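Local coordinates for protein pyruvate kinase (Toxoplasma gondii, PDB 3GG8) that catalyses the last step of glycolysis, transferring the phosphoryl group of phosphoenolpyruvate to ADP to give pyruvate and ATP, at residues R37-C42 and H447-R452; T53-I58 and Q85-Q90. All coordinates share one frame; numbering follows the deposited sequence.

Interaction 1 of 2, residues R37-C42 and H447-R452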
# COMPACT_ATOMS: atom_id res chain seq x y z
N ARG C 37 24.53 -12.63 9.14
CA ARG C 37 23.41 -12.91 10.06
C ARG C 37 22.98 -14.38 10.11
O ARG C 37 22.60 -14.90 11.16
CB ARG C 37 22.22 -12.01 9.70
CG ARG C 37 22.62 -10.60 9.24
CD ARG C 37 23.12 -9.73 10.39
NE ARG C 37 22.10 -9.59 11.44
CZ ARG C 37 21.06 -8.77 11.38
NH1 ARG C 37 20.88 -7.99 10.32
NH2 ARG C 37 20.18 -8.73 12.38
N THR C 38 23.05 -15.05 8.96
CA THR C 38 22.79 -16.50 8.86
C THR C 38 23.70 -17.33 9.78
O THR C 38 24.89 -17.04 9.90
CB THR C 38 22.86 -16.96 7.35
OG1 THR C 38 22.04 -16.08 6.55
CG2 THR C 38 22.37 -18.37 7.18
N ARG C 39 23.13 -18.32 10.47
CA ARG C 39 23.83 -19.19 11.42
C ARG C 39 24.44 -20.42 10.71
O ARG C 39 23.87 -20.93 9.75
CB ARG C 39 22.82 -19.70 12.45
CG ARG C 39 22.64 -18.89 13.70
CD ARG C 39 22.66 -17.41 13.52
NE ARG C 39 23.99 -16.80 13.62
CZ ARG C 39 24.71 -16.68 14.73
NH1 ARG C 39 25.88 -16.07 14.67
NH2 ARG C 39 24.29 -17.16 15.90
N ILE C 40 25.59 -20.89 11.18
CA ILE C 40 26.27 -22.00 10.48
C ILE C 40 26.34 -23.25 11.36
O ILE C 40 26.83 -23.19 12.49
CB ILE C 40 27.67 -21.59 9.96
CG1 ILE C 40 27.56 -20.45 8.93
CG2 ILE C 40 28.41 -22.78 9.37
CD1 ILE C 40 28.88 -19.83 8.53
N VAL C 41 25.82 -24.36 10.83
CA VAL C 41 25.88 -25.65 11.51
C VAL C 41 26.98 -26.53 10.89
O VAL C 41 27.05 -26.69 9.66
CB VAL C 41 24.51 -26.39 11.48
CG1 VAL C 41 24.58 -27.71 12.26
CG2 VAL C 41 23.37 -25.48 11.98
N CYS C 42 27.85 -27.06 11.77
CA CYS C 42 28.98 -27.90 11.35
C CYS C 42 28.89 -29.28 11.97
O CYS C 42 28.65 -29.43 13.18
CB CYS C 42 30.30 -27.26 11.75
SG CYS C 42 30.58 -25.65 10.96
N HIS C 447 20.02 -22.25 22.60
CA HIS C 447 18.94 -22.40 21.62
C HIS C 447 18.94 -21.30 20.56
O HIS C 447 18.56 -21.51 19.42
CB HIS C 447 17.58 -22.48 22.32
CG HIS C 447 17.39 -23.70 23.15
ND1 HIS C 447 16.69 -23.69 24.34
CD2 HIS C 447 17.81 -24.98 22.98
CE1 HIS C 447 16.67 -24.91 24.85
NE2 HIS C 447 17.35 -25.71 24.05
N LEU C 448 19.41 -20.13 20.96
CA LEU C 448 19.41 -18.94 20.13
C LEU C 448 20.50 -18.93 19.07
O LEU C 448 20.54 -18.04 18.22
CB LEU C 448 19.54 -17.70 21.03
CG LEU C 448 18.34 -16.81 21.39
CD1 LEU C 448 16.96 -17.37 21.06
CD2 LEU C 448 18.44 -16.38 22.85
N GLN C 449 21.39 -19.92 19.11
CA GLN C 449 22.52 -19.98 18.18
C GLN C 449 22.03 -20.41 16.79
O GLN C 449 22.79 -20.44 15.83
CB GLN C 449 23.58 -20.96 18.69
CG GLN C 449 24.16 -20.58 20.04
CD GLN C 449 24.81 -19.21 20.05
OE1 GLN C 449 25.61 -18.88 19.16
NE2 GLN C 449 24.48 -18.42 21.06
N VAL C 450 20.74 -20.69 16.72
CA VAL C 450 20.07 -21.24 15.55
C VAL C 450 19.17 -20.18 14.86
O VAL C 450 18.51 -20.46 13.85
CB VAL C 450 19.37 -22.56 16.03
CG1 VAL C 450 17.92 -22.58 15.82
CG2 VAL C 450 20.10 -23.82 15.52
N ILE C 451 19.18 -18.95 15.40
CA ILE C 451 18.32 -17.84 14.95
C ILE C 451 19.13 -16.82 14.10
O ILE C 451 20.07 -16.20 14.61
CB ILE C 451 17.66 -17.08 16.17
CG1 ILE C 451 16.99 -18.03 17.17
CG2 ILE C 451 16.63 -16.04 15.70
CD1 ILE C 451 15.94 -18.98 16.56
N ARG C 452 18.76 -16.64 12.82
CA ARG C 452 19.40 -15.64 11.97
C ARG C 452 19.29 -14.22 12.56
O ARG C 452 18.21 -13.79 12.96
CB ARG C 452 18.83 -15.65 10.54
CG ARG C 452 19.70 -14.86 9.57
CD ARG C 452 18.96 -14.21 8.41
NE ARG C 452 18.68 -15.16 7.36
CZ ARG C 452 18.45 -14.86 6.08
NH1 ARG C 452 18.48 -13.62 5.63
NH2 ARG C 452 18.20 -15.84 5.25

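Interaction 2 of 2, residues T53-I58 and Q85-Q90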
# COMPACT_ATOMS: atom_id res chain seq x y z
N THR C 53 41.46 -27.24 15.49
CA THR C 53 40.65 -26.93 14.32
C THR C 53 39.22 -26.55 14.72
O THR C 53 38.56 -25.77 14.02
CB THR C 53 40.72 -28.01 13.17
OG1 THR C 53 39.54 -28.81 13.16
CG2 THR C 53 41.94 -28.90 13.29
N LEU C 54 38.73 -27.07 15.84
CA LEU C 54 37.43 -26.63 16.35
C LEU C 54 37.47 -25.14 16.72
O LEU C 54 36.55 -24.39 16.39
CB LEU C 54 37.00 -27.47 17.55
CG LEU C 54 36.59 -28.92 17.30
CD1 LEU C 54 36.33 -29.62 18.63
CD2 LEU C 54 35.38 -29.03 16.34
N VAL C 55 38.54 -24.73 17.39
CA VAL C 55 38.75 -23.32 17.70
C VAL C 55 38.80 -22.46 16.43
O VAL C 55 38.09 -21.45 16.34
CB VAL C 55 40.02 -23.11 18.56
CG1 VAL C 55 40.41 -21.65 18.59
CG2 VAL C 55 39.78 -23.64 19.96
N LYS C 56 39.59 -22.88 15.44
CA LYS C 56 39.66 -22.19 14.14
C LYS C 56 38.29 -22.13 13.45
O LYS C 56 38.01 -21.20 12.72
CB LYS C 56 40.66 -22.88 13.22
CG LYS C 56 42.11 -22.63 13.60
CD LYS C 56 43.07 -23.35 12.68
CE LYS C 56 44.48 -23.20 13.19
NZ LYS C 56 45.47 -23.79 12.25
N MET C 57 37.46 -23.13 13.71
CA MET C 57 36.11 -23.17 13.16
C MET C 57 35.17 -22.21 13.87
O MET C 57 34.32 -21.62 13.23
CB MET C 57 35.57 -24.59 13.16
CG MET C 57 36.16 -25.40 12.03
SD MET C 57 35.88 -27.14 12.21
CE MET C 57 34.14 -27.29 11.87
N ILE C 58 35.34 -22.06 15.18
CA ILE C 58 34.60 -21.04 15.91
C ILE C 58 34.90 -19.66 15.30
O ILE C 58 33.97 -18.90 15.00
CB ILE C 58 34.93 -21.01 17.41
CG1 ILE C 58 34.46 -22.30 18.09
CG2 ILE C 58 34.32 -19.76 18.07
CD1 ILE C 58 34.99 -22.46 19.50
N GLN C 85 34.01 -28.87 24.39
CA GLN C 85 34.10 -28.18 25.67
C GLN C 85 35.47 -27.54 25.89
O GLN C 85 35.58 -26.48 26.50
CB GLN C 85 33.75 -29.13 26.82
CG GLN C 85 32.27 -29.54 26.85
CD GLN C 85 31.96 -30.66 27.83
OE1 GLN C 85 32.86 -31.38 28.30
NE2 GLN C 85 30.67 -30.83 28.14
N GLU C 86 36.52 -28.18 25.36
CA GLU C 86 37.87 -27.64 25.43
C GLU C 86 38.06 -26.45 24.50
O GLU C 86 38.64 -25.44 24.89
CB GLU C 86 38.92 -28.71 25.16
CG GLU C 86 39.15 -29.68 26.32
CD GLU C 86 39.48 -28.97 27.63
OE1 GLU C 86 38.90 -29.35 28.67
OE2 GLU C 86 40.30 -28.02 27.62
N ALA C 87 37.56 -26.57 23.27
CA ALA C 87 37.57 -25.45 22.32
C ALA C 87 36.90 -24.20 22.92
O ALA C 87 37.42 -23.09 22.81
CB ALA C 87 36.89 -25.85 21.02
N MET C 88 35.76 -24.40 23.57
CA MET C 88 35.02 -23.32 24.20
C MET C 88 35.75 -22.72 25.39
O MET C 88 35.45 -21.60 25.79
CB MET C 88 33.63 -23.80 24.63
CG MET C 88 32.65 -24.03 23.46
SD MET C 88 31.03 -24.65 24.01
CE MET C 88 30.53 -23.36 25.15
N LYS C 89 36.70 -23.45 25.96
CA LYS C 89 37.52 -22.91 27.05
C LYS C 89 38.50 -21.88 26.51
O LYS C 89 38.86 -20.92 27.19
CB LYS C 89 38.22 -24.02 27.82
CG LYS C 89 37.32 -24.64 28.86
CD LYS C 89 37.84 -25.96 29.36
CE LYS C 89 37.03 -26.42 30.56
NZ LYS C 89 36.82 -27.89 30.58
N GLN C 90 38.91 -22.08 25.25
CA GLN C 90 39.81 -21.17 24.55
C GLN C 90 39.06 -19.97 23.99
O GLN C 90 39.67 -18.94 23.70
CB GLN C 90 40.53 -21.92 23.42
CG GLN C 90 41.35 -23.10 23.90
CD GLN C 90 42.44 -23.48 22.92
OE1 GLN C 90 42.90 -22.66 22.13
NE2 GLN C 90 42.88 -24.73 22.99

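Interaction 1 of 2, residues R37-C42 and H447-R452
Over one face of the Arg452 guanidinium lies Thr38 OG1, 3.5 Å above the plane and offset toward its rim, with Arg452 NE its nearest atom at 3.6 Å. The hydroxyl is not bonded to that face; it pairs instead with Glu371, while Arg452 NH2 spends its hydrogens on the carbonyls of Val337 and Thr341. Arginine suits this buried place because one flat cation can serve several carbonyls and still offer a face for packing. The Arg39 guanidinium has Leu448 O at its edge, 4.5 Å from NH2, and the carbonyl of Ile451 approaches obliquely. Its plane is turned 56° from the Gln449 amide, whose NE2 is hydrogen-bonded to the carbonyl of Ile445; the two flat groups merely cross at a slant. With CG anti to its own backbone N (chi1 -166°), Arg452 runs its aliphatic part alongside Arg37, where Arg452 CG lies 3.8 Å from Arg37 CB. Arg452 CA also makes a CH...O contact of 3.4 Å with Arg37 O. Val450, compact and apolar, turns to barrel strands 62-68 and 343-346. Thus the loop between helix 442-447 and strand 454-458 of the alpha/beta domain lies against the start of the first barrel strand, 39-43, near helix 356-371.

Interaction 2 of 2, residues T53-I58 and Q85-Q90
Val55 and Ala87 have the nearest CA atoms of the two segments, 5.2 Å apart. The CB of Val55 points at helix 85-90 and there divides. CG1 stands anti to the backbone N (chi1 166°), which leaves CG2 beside that N and makes it the branch that does the touching. This one methyl rests 3.7 Å from Ala87 CA and 3.8 Å from Ala87 CB. It also lies against the flank of Gln90, with Gln90 OE1 3.9 Å from Val55 CG2. A beta-branched residue suits this place because it holds its methyl close to the backbone, so CG2 can pack on Ala87 without a long flexible chain.

Helices 51-60 and 74-90 are the first two helices of the (beta/alpha)8 barrel, the TIM-barrel fold of pyruvate kinase, and they pack side by side on the outside of its parallel strands. The axes of segments 53-58 and 85-90 pass 8.9 Å apart at a crossing angle of -56°, a close approach that the small Ala87 permits.

Around the alanine methyl the other contacts are all apolar. Leu54 reaches it through its CB, 3.8 Å from Ala87 CB, and the Leu54 side chain also touches Asn83 and Ile84. Ile58, one turn after Leu54 on its own helix, comes with an extended arm, its CD1 4.2 Å from Ala87 CB. Gln90 lays its CB and amide end along Val55 CG2 at the exposed border of this patch. On the solvent side of helix 85-90, Lys89 NZ forms a salt bridge of 3.2 Å with Glu86 OE1, approaching from above the carboxylate plane.

How the interactions relate
From the N terminus, the chain enters strand 39-43, the first of the barrel, and, after a loop, helix 51-60. After strand 62-68 comes helix 74-90, whose last turns return to helix 51-60, so interaction 2 closes a short loop with 26 residues between its segments. The chain then completes the barrel and crosses into the alpha/beta domain before 447-452 comes back to 37-42; interaction 1 thereby closes a far larger loop that contains the whole of interaction 2. One contact joins neighbouring barrel helices, the other joins two domains. Their centres are about 17 Å apart, yet they touch directly, Cys42 CB packing 3.8 Å from Met57 CE.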